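Local coordinates for protein ferritin light chain (PDB 1Z6O) that pairs with heavy chains in a secreted 24-subunit shell that stores iron, the light chains probably aiding nucleation of the ferrihydrite core, at residues Thr95-Lys100 with Asp156-Gln161. Sequence-based numbering, arbitrary orientation.
Sequences TKRGDK and DPEIAQ. With CA (calcium ion), chain Z.
A salt-bridge network in the ferritin four-helix bundle ties R97, at the Schellman-type end of helix 70-96, to D156 and E158 at the start of helix 157-190. The guanidinium meets the D156 carboxylate end-on, the planes 37° apart: R97 NH1 reaches D156 OD1 at 3.0 Å, nearly straight, and R97 NH2 reaches D156 OD2 at 2.9 Å on the syn lone pair. D156 is also the N-cap of helix 157-190, and its OD1 takes the backbone N of I159 at 3.0 Å. R97 NH1 also bonds E158 OE2 at 2.9 Å; this carboxylate stands almost perpendicular to the guanidinium, and OE2 is met on its anti side, somewhat out of plane. A bend at chi2 (-60°) puts R97 CD 3.5 Å from E158 OE2; another at chi3 (-54°) turns the guanidinium towards both carboxylates. H93 NE2 hydrogen-bonds the same oxygen, and Y28 adds a cation-pi contact to R97. A leucine in place of R97 would probably leave two buried carboxylates without their shared positive mate. A water links E158 OE1 to K96 NZ, which salt-bridges E173 of a neighbouring light chain. Three residues beyond E158, Q161 OE1 binds calcium (2.5 Å), as do E164 and the same pair from two neighbouring light chains.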
loop_
_atom_site.group_PDB
_atom_site.type_symbol
_atom_site.label_atom_id
_atom_site.label_comp_id
_atom_site.label_asym_id
_atom_site.label_seq_id
_atom_site.Cartn_x
_atom_site.Cartn_y
_atom_site.Cartn_z
ATOM N N THR A 95 -11.149 24.918 -43.340
ATOM C CA THR A 95 -11.980 23.820 -43.841
ATOM C C THR A 95 -13.166 23.532 -42.930
ATOM O O THR A 95 -14.216 23.089 -43.398
ATOM C CB THR A 95 -11.166 22.526 -44.052
ATOM O OG1 THR A 95 -10.553 22.128 -42.821
ATOM C CG2 THR A 95 -10.088 22.756 -45.113
ATOM N N LYS A 96 -13.010 23.777 -41.633
ATOM C CA LYS A 96 -14.129 23.569 -40.711
ATOM C C LYS A 96 -15.299 24.479 -41.115
ATOM O O LYS A 96 -16.465 24.087 -41.024
ATOM C CB LYS A 96 -13.715 23.902 -39.268
ATOM C CG LYS A 96 -14.893 23.834 -38.288
ATOM C CD LYS A 96 -14.453 23.772 -36.820
ATOM C CE LYS A 96 -13.785 25.048 -36.376
ATOM N NZ LYS A 96 -13.376 24.959 -34.938
ATOM N N ARG A 97 -14.981 25.695 -41.565
ATOM C CA ARG A 97 -16.008 26.654 -41.970
ATOM C C ARG A 97 -16.484 26.473 -43.417
ATOM O O ARG A 97 -17.168 27.337 -43.967
ATOM C CB ARG A 97 -15.519 28.099 -41.731
ATOM C CG ARG A 97 -15.312 28.453 -40.233
ATOM C CD ARG A 97 -16.618 28.305 -39.418
ATOM N NE ARG A 97 -17.720 29.074 -39.999
ATOM C CZ ARG A 97 -17.911 30.381 -39.829
ATOM N NH1 ARG A 97 -17.081 31.099 -39.076
ATOM N NH2 ARG A 97 -18.926 30.981 -40.438
ATOM N N GLY A 98 -16.108 25.356 -44.040
ATOM C CA GLY A 98 -16.593 25.063 -45.383
ATOM C C GLY A 98 -15.849 25.648 -46.560
ATOM O O GLY A 98 -16.334 25.610 -47.683
ATOM N N ASP A 99 -14.658 26.167 -46.320
ATOM C CA ASP A 99 -13.871 26.776 -47.386
ATOM C C ASP A 99 -12.737 25.806 -47.727
ATOM O O ASP A 99 -12.689 24.680 -47.220
ATOM C CB ASP A 99 -13.334 28.116 -46.861
ATOM C CG ASP A 99 -12.816 29.041 -47.956
ATOM O OD1 ASP A 99 -12.946 28.725 -49.157
ATOM O OD2 ASP A 99 -12.272 30.107 -47.587
ATOM N N LYS A 100 -11.847 26.212 -48.617
ATOM C CA LYS A 100 -10.715 25.366 -48.944
ATOM C C LYS A 100 -9.481 26.240 -48.929
ATOM O O LYS A 100 -9.525 27.410 -49.306
ATOM C CB LYS A 100 -10.888 24.686 -50.298
ATOM C CG LYS A 100 -10.801 25.563 -51.500
ATOM C CD LYS A 100 -10.877 24.684 -52.743
ATOM C CE LYS A 100 -10.980 25.505 -54.013
ATOM N NZ LYS A 100 -11.245 24.638 -55.197
ATOM N N ASP A 156 -19.238 37.950 -38.616
ATOM C CA ASP A 156 -18.870 36.577 -38.276
ATOM C C ASP A 156 -18.156 36.517 -36.931
ATOM O O ASP A 156 -16.927 36.580 -36.847
ATOM C CB ASP A 156 -17.995 35.963 -39.367
ATOM C CG ASP A 156 -18.017 34.449 -39.315
ATOM O OD1 ASP A 156 -17.677 33.895 -38.244
ATOM O OD2 ASP A 156 -18.399 33.812 -40.321
ATOM N N PRO A 157 -18.933 36.405 -35.854
ATOM C CA PRO A 157 -18.340 36.344 -34.518
ATOM C C PRO A 157 -17.640 35.023 -34.223
ATOM O O PRO A 157 -16.925 34.919 -33.228
ATOM C CB PRO A 157 -19.529 36.623 -33.590
ATOM C CG PRO A 157 -20.700 36.078 -34.356
ATOM C CD PRO A 157 -20.409 36.463 -35.798
ATOM N N GLU A 158 -17.836 34.017 -35.075
ATOM C CA GLU A 158 -17.152 32.738 -34.861
ATOM C C GLU A 158 -15.673 32.973 -35.174
ATOM O O GLU A 158 -14.795 32.559 -34.413
ATOM C CB GLU A 158 -17.728 31.643 -35.767
ATOM C CG GLU A 158 -17.287 30.218 -35.372
ATOM C CD GLU A 158 -15.850 29.863 -35.783
ATOM O OE1 GLU A 158 -15.191 29.114 -35.022
ATOM O OE2 GLU A 158 -15.379 30.304 -36.862
ATOM N N ILE A 159 -15.395 33.645 -36.286
ATOM C CA ILE A 159 -14.006 33.964 -36.637
ATOM C C ILE A 159 -13.433 34.924 -35.584
ATOM O O ILE A 159 -12.283 34.789 -35.164
ATOM C CB ILE A 159 -13.904 34.653 -38.025
ATOM C CG1 ILE A 159 -14.298 33.669 -39.134
ATOM C CG2 ILE A 159 -12.474 35.183 -38.241
ATOM C CD1 ILE A 159 -13.450 32.377 -39.165
ATOM N N ALA A 160 -14.231 35.898 -35.152
ATOM C CA ALA A 160 -13.754 36.844 -34.141
ATOM C C ALA A 160 -13.347 36.142 -32.836
ATOM O O ALA A 160 -12.271 36.401 -32.294
ATOM C CB ALA A 160 -14.830 37.905 -33.857
ATOM N N GLN A 161 -14.203 35.252 -32.334
ATOM C CA GLN A 161 -13.908 34.543 -31.083
ATOM C C GLN A 161 -12.716 33.598 -31.269
ATOM O O GLN A 161 -11.900 33.437 -30.359
ATOM C CB GLN A 161 -15.146 33.760 -30.605
ATOM C CG GLN A 161 -14.864 32.756 -29.471
ATOM C CD GLN A 161 -14.719 33.374 -28.067
ATOM O OE1 GLN A 161 -14.478 34.581 -27.890
ATOM N NE2 GLN A 161 -14.853 32.523 -27.057
HETATM CA CA CA Z . -14.608 36.828 -26.734
HETATM O O HOH W 1 -15.188 26.963 -33.610
#